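Local structure of kelch-like protein 7 (Homo sapiens, 3II7) at residues M187-K192 / L215-Y220; M230-P235 / E271-V276; S248-L253 / L266-E271. The protein serves as substrate-specific adapter of a BTB-CUL3-RBX1 E3 ubiquitin ligase that directs substrates to degradation, the chain described here being its kelch-repeat domain. All coordinates share one frame; numbering follows the deposited sequence. Where two conformers were deposited one is given.

Contact 1: M187-K192 / L215-Y220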
loop_
_atom_site.group_PDB
_atom_site.type_symbol
_atom_site.label_atom_id
_atom_site.label_comp_id
_atom_site.label_asym_id
_atom_site.label_seq_id
_atom_site.Cartn_x
_atom_site.Cartn_y
_atom_site.Cartn_z
ATOM N N MET A 187 -11.337 2.371 -12.767
ATOM C CA MET A 187 -11.570 3.521 -11.883
ATOM C C MET A 187 -12.054 4.705 -12.713
ATOM O O MET A 187 -11.801 4.775 -13.948
ATOM C CB MET A 187 -10.288 3.916 -11.121
ATOM C CG MET A 187 -9.868 2.923 -10.084
ATOM S SD MET A 187 -8.447 3.489 -9.155
ATOM C CE MET A 187 -7.175 3.594 -10.450
ATOM N N ILE A 188 -12.759 5.619 -12.051
ATOM C CA ILE A 188 -13.166 6.877 -12.685
ATOM C C ILE A 188 -11.933 7.733 -13.020
ATOM O O ILE A 188 -11.849 8.335 -14.098
ATOM C CB ILE A 188 -14.130 7.638 -11.791
ATOM C CG1 ILE A 188 -15.403 6.787 -11.629
ATOM C CG2 ILE A 188 -14.413 9.035 -12.351
ATOM C CD1 ILE A 188 -16.319 7.273 -10.500
ATOM N N GLU A 189 -10.961 7.744 -12.089
ATOM C CA GLU A 189 -9.735 8.507 -12.234
ATOM C C GLU A 189 -8.573 7.562 -12.492
ATOM O O GLU A 189 -8.468 6.522 -11.834
ATOM C CB GLU A 189 -9.449 9.269 -10.947
ATOM C CG GLU A 189 -10.344 10.427 -10.691
ATOM C CD GLU A 189 -9.996 11.704 -11.497
ATOM O OE1 GLU A 189 -9.019 11.712 -12.248
ATOM O OE2 GLU A 189 -10.723 12.691 -11.343
ATOM N N ALA A 190 -7.665 7.931 -13.411
ATOM C CA ALA A 190 -6.368 7.267 -13.455
ATOM C C ALA A 190 -5.618 7.689 -12.176
ATOM O O ALA A 190 -5.699 8.848 -11.775
ATOM C CB ALA A 190 -5.594 7.671 -14.703
ATOM N N ARG A 191 -4.920 6.759 -11.523
ATOM C CA ARG A 191 -4.228 7.043 -10.242
ATOM C C ARG A 191 -3.008 6.185 -10.116
ATOM O O ARG A 191 -3.055 4.994 -10.444
ATOM C CB ARG A 191 -5.093 6.710 -8.991
ATOM C CG ARG A 191 -6.457 7.294 -8.950
ATOM C CD ARG A 191 -7.212 6.817 -7.729
ATOM N NE ARG A 191 -8.582 7.313 -7.810
ATOM C CZ ARG A 191 -9.002 8.473 -7.316
ATOM N NH1 ARG A 191 -8.201 9.280 -6.632
ATOM N NH2 ARG A 191 -10.250 8.834 -7.499
ATOM N N LYS A 192 -1.938 6.790 -9.611
ATOM C CA LYS A 192 -0.810 6.064 -9.034
ATOM C C LYS A 192 -0.488 6.721 -7.698
ATOM O O LYS A 192 -0.844 7.849 -7.438
ATOM C CB LYS A 192 0.416 6.072 -9.929
ATOM C CG LYS A 192 1.102 7.453 -10.134
ATOM C CD LYS A 192 2.333 7.304 -11.008
ATOM C CE LYS A 192 3.082 8.593 -11.178
ATOM N NZ LYS A 192 4.470 8.375 -11.749
ATOM N N LEU A 215 -4.248 14.553 -6.887
ATOM C CA LEU A 215 -5.678 14.282 -6.757
ATOM C C LEU A 215 -6.119 14.420 -5.305
ATOM O O LEU A 215 -5.547 13.767 -4.430
ATOM C CB LEU A 215 -5.995 12.880 -7.232
ATOM C CG LEU A 215 -5.730 12.549 -8.684
ATOM C CD1 LEU A 215 -5.807 11.046 -8.943
ATOM C CD2 LEU A 215 -6.749 13.288 -9.574
ATOM N N ASP A 216 -7.169 15.222 -5.068
ATOM C CA ASP A 216 -7.823 15.239 -3.773
ATOM C C ASP A 216 -8.977 14.276 -3.731
ATOM O O ASP A 216 -9.483 14.003 -2.654
ATOM C CB ASP A 216 -8.263 16.658 -3.345
ATOM C CG ASP A 216 -9.314 17.273 -4.265
ATOM O OD1 ASP A 216 -9.498 16.824 -5.406
ATOM O OD2 ASP A 216 -9.958 18.232 -3.831
ATOM N N ASN A 217 -9.373 13.736 -4.878
ATOM C CA ASN A 217 -10.618 12.996 -4.916
ATOM C C ASN A 217 -10.470 11.523 -4.537
ATOM O O ASN A 217 -9.345 10.951 -4.421
ATOM C CB ASN A 217 -11.410 13.248 -6.213
ATOM C CG ASN A 217 -10.733 12.724 -7.465
ATOM O OD1 ASN A 217 -10.015 11.745 -7.452
ATOM N ND2 ASN A 217 -11.033 13.382 -8.592
ATOM N N VAL A 218 -11.611 10.921 -4.296
ATOM C CA VAL A 218 -11.718 9.637 -3.649
ATOM C C VAL A 218 -12.857 8.881 -4.279
ATOM O O VAL A 218 -13.925 9.433 -4.511
ATOM C CB VAL A 218 -11.973 9.796 -2.119
ATOM C CG1 VAL A 218 -12.114 8.403 -1.407
ATOM C CG2 VAL A 218 -10.850 10.644 -1.467
ATOM N N GLU A 219 -12.641 7.616 -4.557
ATOM C CA GLU A 219 -13.692 6.794 -5.129
ATOM C C GLU A 219 -13.648 5.419 -4.517
ATOM O O GLU A 219 -12.632 5.019 -3.935
ATOM C CB GLU A 219 -13.559 6.714 -6.657
ATOM C CG GLU A 219 -12.225 6.116 -7.181
ATOM C CD GLU A 219 -12.155 6.157 -8.683
ATOM O OE1 GLU A 219 -12.948 5.430 -9.327
ATOM O OE2 GLU A 219 -11.342 6.941 -9.247
ATOM N N TYR A 220 -14.729 4.664 -4.653
ATOM C CA TYR A 220 -14.705 3.275 -4.189
ATOM C C TYR A 220 -15.237 2.318 -5.237
ATOM O O TYR A 220 -16.046 2.688 -6.099
ATOM C CB TYR A 220 -15.472 3.069 -2.883
ATOM C CG TYR A 220 -16.960 3.169 -3.003
ATOM C CD1 TYR A 220 -17.724 2.067 -3.319
ATOM C CD2 TYR A 220 -17.600 4.359 -2.782
ATOM C CE1 TYR A 220 -19.095 2.159 -3.430
ATOM C CE2 TYR A 220 -18.973 4.463 -2.899
ATOM C CZ TYR A 220 -19.708 3.361 -3.206
ATOM O OH TYR A 220 -21.075 3.467 -3.297
#
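Glu-219 places CG between its backbone N and carbonyl carbon (chi1 60°) and then runs straight on, which carries its carboxylate from strand 218-222 into the 187-192 loop; Arg-191, extended from CG to NE, reaches it from the opposite direction. The two carboxylate oxygens divide the work. OE1 of Glu-219 accepts from the Ile-188 N at 2.7 Å, OE2 from the Glu-189 N at 3.0 Å, both through syn lone pairs, and two successive amides of the loop are thereby held by one acid. The arginine adds a side-on grip in which NE and NH2 share OE2; the Arg-191 NH2 to Glu-219 OE2 salt bridge, 2.8 Å long, uses the anti lone pair. Although OE2 sits in the guanidinium plane, the two charged groups stand nearly perpendicular, at 81°.

Asn-217 engages the same arginine end-on. Its OD1 lies 2.9 Å from Arg-191 NH2 and its backbone O lies 3.0 Å from NH1, each met from above its carbonyl plane, while NH1 also reaches Gly-207 O. The amide's other end donates from ND2 to Glu-189 OE2 at 2.9 Å. CB of Glu-189 lies over one guanidinium face, displaced toward its rim.

Replacing Arg-191 by a leucine would probably leave the buried Glu-219 carboxylate without this counter-charge and Asn-217 OD1 without its guanidinium donors, the amide keeping its ND2 bond to Glu-189. In this kelch propeller the loop of the fourth repeat is thus fastened to a strand of the fifth, and three donors converging on OE2 probably favour the ionised form of Glu-219.

Contact 2: M230-P235 / E271-V276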
loop_
_atom_site.group_PDB
_atom_site.type_symbol
_atom_site.label_atom_id
_atom_site.label_comp_id
_atom_site.label_asym_id
_atom_site.label_seq_id
_atom_site.Cartn_x
_atom_site.Cartn_y
_atom_site.Cartn_z
ATOM N N MET A 230 -17.601 7.899 -7.090
ATOM C CA MET A 230 -16.965 8.991 -6.324
ATOM C C MET A 230 -17.659 9.215 -4.978
ATOM O O MET A 230 -18.879 9.129 -4.859
ATOM C CB MET A 230 -17.019 10.327 -7.076
ATOM C CG MET A 230 -16.404 10.371 -8.458
ATOM S SD MET A 230 -14.674 9.886 -8.521
ATOM C CE MET A 230 -13.899 10.802 -7.292
ATOM N N VAL A 231 -16.854 9.521 -3.970
ATOM C CA VAL A 231 -17.341 9.983 -2.681
ATOM C C VAL A 231 -16.743 11.360 -2.407
ATOM O O VAL A 231 -16.246 12.017 -3.331
ATOM C CB VAL A 231 -17.073 8.939 -1.551
ATOM C CG1 VAL A 231 -17.853 7.663 -1.836
ATOM C CG2 VAL A 231 -15.603 8.661 -1.394
ATOM N N SER A 232 -16.855 11.845 -1.170
ATOM C CA SER A 232 -16.371 13.183 -0.847
ATOM C C SER A 232 -14.860 13.233 -0.944
ATOM O O SER A 232 -14.170 12.267 -0.568
ATOM C CB SER A 232 -16.786 13.597 0.574
ATOM O OG SER A 232 -18.186 13.895 0.640
ATOM N N PRO A 233 -14.324 14.378 -1.410
ATOM C CA PRO A 233 -12.879 14.494 -1.538
ATOM C C PRO A 233 -12.182 14.815 -0.253
ATOM O O PRO A 233 -12.804 15.363 0.692
ATOM C CB PRO A 233 -12.711 15.652 -2.524
ATOM C CG PRO A 233 -13.923 16.517 -2.283
ATOM C CD PRO A 233 -15.025 15.556 -1.962
ATOM N N MET A 234 -10.883 14.495 -0.201
ATOM C CA MET A 234 -10.037 14.879 0.908
ATOM C C MET A 234 -9.923 16.384 0.973
ATOM O O MET A 234 -9.960 17.052 -0.055
ATOM C CB MET A 234 -8.613 14.322 0.741
ATOM C CG MET A 234 -8.468 12.842 0.886
ATOM S SD MET A 234 -6.704 12.392 0.743
ATOM C CE MET A 234 -6.608 12.498 -0.999
ATOM N N PRO A 235 -9.710 16.929 2.194
ATOM C CA PRO A 235 -9.454 18.385 2.339
ATOM C C PRO A 235 -8.056 18.864 1.877
ATOM O O PRO A 235 -7.746 20.067 1.974
ATOM C CB PRO A 235 -9.653 18.629 3.833
ATOM C CG PRO A 235 -9.484 17.351 4.476
ATOM C CD PRO A 235 -9.845 16.265 3.490
ATOM N N GLU A 271 -18.966 5.589 6.841
ATOM C CA GLU A 271 -20.412 5.452 7.055
ATOM C C GLU A 271 -21.182 6.725 6.854
ATOM O O GLU A 271 -22.358 6.673 6.505
ATOM C CB GLU A 271 -20.680 4.909 8.463
ATOM C CG GLU A 271 -20.133 3.519 8.670
ATOM C CD GLU A 271 -21.020 2.472 7.996
ATOM O OE1 GLU A 271 -22.188 2.352 8.421
ATOM O OE2 GLU A 271 -20.570 1.782 7.050
ATOM N N THR A 272 -20.527 7.872 7.086
ATOM C CA THR A 272 -21.150 9.204 6.935
ATOM C C THR A 272 -20.628 9.998 5.711
ATOM O O THR A 272 -21.175 11.084 5.371
ATOM C CB THR A 272 -20.938 10.036 8.196
ATOM O OG1 THR A 272 -19.549 10.303 8.352
ATOM C CG2 THR A 272 -21.489 9.281 9.436
ATOM N N ASP A 273 -19.579 9.481 5.070
ATOM C CA ASP A 273 -18.922 10.157 3.941
ATOM C C ASP A 273 -18.417 11.571 4.320
ATOM O O ASP A 273 -18.597 12.551 3.566
ATOM C CB ASP A 273 -19.863 10.192 2.725
ATOM C CG ASP A 273 -19.231 10.833 1.506
ATOM O OD1 ASP A 273 -18.033 10.597 1.252
ATOM O OD2 ASP A 273 -19.932 11.571 0.791
ATOM N N LYS A 274 -17.731 11.647 5.466
ATOM C CA LYS A 274 -17.200 12.897 5.991
ATOM C C LYS A 274 -15.723 12.775 6.235
ATOM O O LYS A 274 -15.277 11.839 6.917
ATOM C CB LYS A 274 -17.901 13.299 7.291
ATOM C CG LYS A 274 -19.369 13.631 7.120
ATOM C CD LYS A 274 -20.010 14.112 8.429
ATOM N N TRP A 275 -14.974 13.747 5.686
ATOM C CA TRP A 275 -13.565 13.933 6.000
ATOM C C TRP A 275 -13.369 15.023 7.031
ATOM O O TRP A 275 -14.074 16.056 7.006
ATOM C CB TRP A 275 -12.796 14.366 4.773
ATOM C CG TRP A 275 -12.554 13.329 3.776
ATOM C CD1 TRP A 275 -13.276 13.086 2.653
ATOM C CD2 TRP A 275 -11.467 12.429 3.757
ATOM N NE1 TRP A 275 -12.714 12.067 1.936
ATOM C CE2 TRP A 275 -11.605 11.628 2.598
ATOM C CE3 TRP A 275 -10.383 12.205 4.608
ATOM C CZ2 TRP A 275 -10.708 10.623 2.278
ATOM C CZ3 TRP A 275 -9.499 11.235 4.296
ATOM C CH2 TRP A 275 -9.650 10.438 3.133
ATOM N N VAL A 276 -12.385 14.821 7.900
ATOM C CA VAL A 276 -11.848 15.917 8.736
ATOM C C VAL A 276 -10.316 15.881 8.691
ATOM O O VAL A 276 -9.723 14.808 8.524
ATOM C CB VAL A 276 -12.345 15.835 10.214
ATOM C CG1 VAL A 276 -13.886 15.868 10.289
ATOM C CG2 VAL A 276 -11.790 14.598 10.939
#
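Met-234 lays its CG over one face of the Trp-275 indole, 3.6 Å from the centroid of the six-membered ring and 19° off the ring normal, a CH-pi contact displaced toward the rim. SD, carried on beyond CG by the extended chi2, lies near the same ring in an oblique Met-aromatic contact; the bend at chi3 turns only the terminal methyl. Pro-235 packs beside the root of the indole, its CD 3.7 Å from Trp-275 CB, the two side chains crossing at about a right angle. At the edge, Trp-275 NE1 donates to Ser-232 O at 2.9 Å; the acceptor lies in the ring plane, yet the donor stands well above the plane of the carbonyl. Pro-233 O also comes close, obliquely, 3.0 Å from Trp-275 CD1.

This is the blade-to-blade seam of a kelch beta-propeller: the loop that follows the outermost strand of one four-stranded sheet passes along the last strand of the next. Trp-275 and Tyr-268, whose rings meet, probably correspond to the spaced tyrosine and tryptophan that mark the kelch repeat.

The polar half of the seam belongs to Asp-273. Its CG stands anti to the backbone N (chi1 -178°), and this turns the carboxylate toward Ser-232. OD1 of Asp-273 accepts from the Ser-232 N at 3.0 Å through its syn lone pair, in a nearly straight bond of 165°, and also takes the hydroxyl of Tyr-268. The Ser-232 OG has two acceptors in reach, Asp-273 OD2 at 2.9 Å and Asp-273 O at 3.2 Å. With Lys-274, Asp-273 forms a G1 beta bulge opposite Asn-269, Asp-273 itself adopting the left-handed backbone conformation.

Contact 3: S248-L253 / L266-E271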
loop_
_atom_site.group_PDB
_atom_site.type_symbol
_atom_site.label_atom_id
_atom_site.label_comp_id
_atom_site.label_asym_id
_atom_site.label_seq_id
_atom_site.Cartn_x
_atom_site.Cartn_y
_atom_site.Cartn_z
ATOM N N SER A 248 -14.343 1.409 10.559
ATOM C CA SER A 248 -15.053 2.146 9.529
ATOM C C SER A 248 -14.314 3.438 9.128
ATOM O O SER A 248 -14.801 4.191 8.296
ATOM C CB SER A 248 -16.458 2.477 9.982
ATOM O OG SER A 248 -16.444 3.222 11.176
ATOM N N ILE A 249 -13.145 3.698 9.720
ATOM C CA ILE A 249 -12.412 4.949 9.461
ATOM C C ILE A 249 -11.175 4.726 8.594
ATOM O O ILE A 249 -10.392 3.781 8.839
ATOM C CB ILE A 249 -11.949 5.651 10.763
ATOM C CG1 ILE A 249 -13.099 5.773 11.736
ATOM C CG2 ILE A 249 -11.300 7.025 10.453
ATOM C CD1 ILE A 249 -14.312 6.606 11.219
ATOM N N VAL A 250 -11.007 5.579 7.585
ATOM C CA VAL A 250 -9.787 5.595 6.776
ATOM C C VAL A 250 -8.902 6.736 7.250
ATOM O O VAL A 250 -9.353 7.877 7.345
ATOM C CB VAL A 250 -10.060 5.776 5.281
ATOM C CG1 VAL A 250 -8.706 5.784 4.496
ATOM C CG2 VAL A 250 -11.020 4.653 4.772
ATOM N N TYR A 251 -7.642 6.410 7.551
ATOM C CA TYR A 251 -6.667 7.375 8.077
ATOM C C TYR A 251 -5.628 7.657 7.022
ATOM O O TYR A 251 -5.033 6.723 6.493
ATOM C CB TYR A 251 -5.972 6.827 9.348
ATOM C CG TYR A 251 -6.920 6.532 10.463
ATOM C CD1 TYR A 251 -7.211 7.483 11.434
ATOM C CD2 TYR A 251 -7.568 5.308 10.533
ATOM C CE1 TYR A 251 -8.129 7.213 12.468
ATOM C CE2 TYR A 251 -8.472 5.029 11.561
ATOM C CZ TYR A 251 -8.757 5.982 12.512
ATOM O OH TYR A 251 -9.676 5.712 13.503
ATOM N N VAL A 252 -5.429 8.931 6.701
ATOM C CA VAL A 252 -4.308 9.371 5.836
ATOM C C VAL A 252 -3.282 9.971 6.800
ATOM O O VAL A 252 -3.505 11.038 7.412
ATOM C CB VAL A 252 -4.721 10.381 4.793
ATOM C CG1 VAL A 252 -3.536 10.752 3.894
ATOM C CG2 VAL A 252 -5.915 9.832 3.936
ATOM N N LEU A 253 -2.162 9.264 6.946
ATOM C CA LEU A 253 -1.215 9.546 7.996
ATOM C C LEU A 253 0.041 10.237 7.482
ATOM O O LEU A 253 0.834 10.719 8.272
ATOM C CB LEU A 253 -0.831 8.262 8.734
ATOM C CG LEU A 253 -1.934 7.553 9.487
ATOM C CD1 LEU A 253 -1.358 6.312 10.186
ATOM C CD2 LEU A 253 -2.606 8.484 10.490
ATOM N N LEU A 266 -5.537 13.117 8.227
ATOM C CA LEU A 266 -6.893 13.195 7.724
ATOM C C LEU A 266 -7.644 11.913 8.124
ATOM O O LEU A 266 -7.069 10.818 8.147
ATOM C CB LEU A 266 -6.908 13.281 6.186
ATOM C CG LEU A 266 -6.057 14.361 5.528
ATOM C CD1 LEU A 266 -6.185 14.307 4.022
ATOM C CD2 LEU A 266 -6.387 15.795 6.061
ATOM N N GLU A 267 -8.922 12.055 8.444
ATOM C CA GLU A 267 -9.740 10.917 8.851
ATOM C C GLU A 267 -11.021 10.935 8.047
ATOM O O GLU A 267 -11.677 11.966 7.945
ATOM C CB GLU A 267 -10.065 10.996 10.327
ATOM C CG GLU A 267 -8.868 11.092 11.214
ATOM C CD GLU A 267 -9.250 11.266 12.665
ATOM O OE1 GLU A 267 -9.850 10.339 13.239
ATOM O OE2 GLU A 267 -8.908 12.298 13.240
ATOM N N TYR A 268 -11.364 9.785 7.470
ATOM C CA TYR A 268 -12.589 9.634 6.661
ATOM C C TYR A 268 -13.526 8.631 7.314
ATOM O O TYR A 268 -13.140 7.472 7.528
ATOM C CB TYR A 268 -12.247 9.172 5.255
ATOM C CG TYR A 268 -13.453 8.992 4.327
ATOM C CD1 TYR A 268 -14.269 10.059 3.995
ATOM C CD2 TYR A 268 -13.773 7.737 3.802
ATOM C CE1 TYR A 268 -15.362 9.888 3.159
ATOM C CE2 TYR A 268 -14.825 7.554 2.969
ATOM C CZ TYR A 268 -15.645 8.633 2.647
ATOM O OH TYR A 268 -16.736 8.400 1.842
ATOM N N ASN A 269 -14.746 9.069 7.611
ATOM C CA ASN A 269 -15.755 8.177 8.149
ATOM C C ASN A 269 -16.554 7.590 6.979
ATOM O O ASN A 269 -17.351 8.289 6.354
ATOM C CB ASN A 269 -16.663 8.937 9.110
ATOM C CG ASN A 269 -17.657 8.042 9.788
ATOM O OD1 ASN A 269 -18.089 7.049 9.217
ATOM N ND2 ASN A 269 -18.096 8.430 10.980
ATOM N N THR A 270 -16.314 6.315 6.674
ATOM C CA THR A 270 -16.913 5.671 5.500
ATOM C C THR A 270 -18.442 5.581 5.613
ATOM O O THR A 270 -19.126 5.501 4.609
ATOM C CB THR A 270 -16.343 4.267 5.257
ATOM O OG1 THR A 270 -16.572 3.441 6.401
ATOM C CG2 THR A 270 -14.840 4.310 4.926
ATOM N N GLU A 271 -18.966 5.589 6.841
ATOM C CA GLU A 271 -20.412 5.452 7.055
ATOM C C GLU A 271 -21.182 6.725 6.854
ATOM O O GLU A 271 -22.358 6.673 6.505
ATOM C CB GLU A 271 -20.680 4.909 8.463
ATOM C CG GLU A 271 -20.133 3.519 8.670
ATOM C CD GLU A 271 -21.020 2.472 7.996
ATOM O OE1 GLU A 271 -22.188 2.352 8.421
ATOM O OE2 GLU A 271 -20.570 1.782 7.050
HETATM O O HOH W 1 -18.136 5.124 11.275
#
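Strands 249-253 and 266-269 run antiparallel, their axes 163° apart in direction and 4.6 Å apart at closest approach. Val-250 with Tyr-268 and Val-252 with Leu-266 are hydrogen-bonded pairs, the Tyr-268 N lying 2.8 Å from Val-250 O; Tyr-251 with Glu-267, between them, and Ile-249 with Asn-269, beyond, are non-hydrogen-bonded. Past the last pair the ladder ends in a double grip: Ser-248 O accepts from Thr-270 N at 3.1 Å, nearly along the C=O axis, and from Thr-270 OG1 at 2.7 Å, a little out of the carbonyl plane. The threonine hydroxyl reaches that oxygen because chi1 (59°) sets OG1 between the backbone N and the carbonyl carbon.

The side chains sort onto two faces. On one, Val-250 and Val-252 meet Tyr-268 and Leu-266 chiefly through their CB atoms, and the CG2 methyls of Val-250 and Thr-270 touch at 3.8 Å. On the other, the Tyr-251 ring lies beside the Glu-267 chain, its CE1 3.7 Å from OE1, with ring and carboxylate planes only 19° apart; CG2 of Ile-249 rests over one face of that ring, toward the rim. Ile-249 CD1 meanwhile packs on Asn-269 CA at 3.7 Å. OD1 of Asn-269 accepts from Glu-271 N in an Asx turn, and a water donates to it as well.

Within this hairpin of the sixth kelch repeat, the buried Glu-267 carboxylate has polar partners in Tyr-34 OH and Asn-278 ND2, consistent with a charge accommodated between this blade and the first repeat by a hydroxyl and an amide.

In the fold
The three contacts follow the propeller from blade to blade. Contact 1 joins the fourth and fifth kelch repeats, contact 2 the fifth and sixth, and contact 3 lies chiefly within the sixth. Contacts 1 and 2, with centres about 13 Å apart, meet through backbone: Asp-216 O lies 2.9 Å from Met-234 N, and Val-218 O 3.0 Å from Val-231 N. Contacts 2 and 3 are nearer, about 8 Å between centres; they share Glu-271, and Val-276 O lies 2.9 Å from Glu-267 N across neighbouring strands. Contacts 1 and 3 do not touch, their nearest atoms being about 5 Å apart, and contact 2 bridges them.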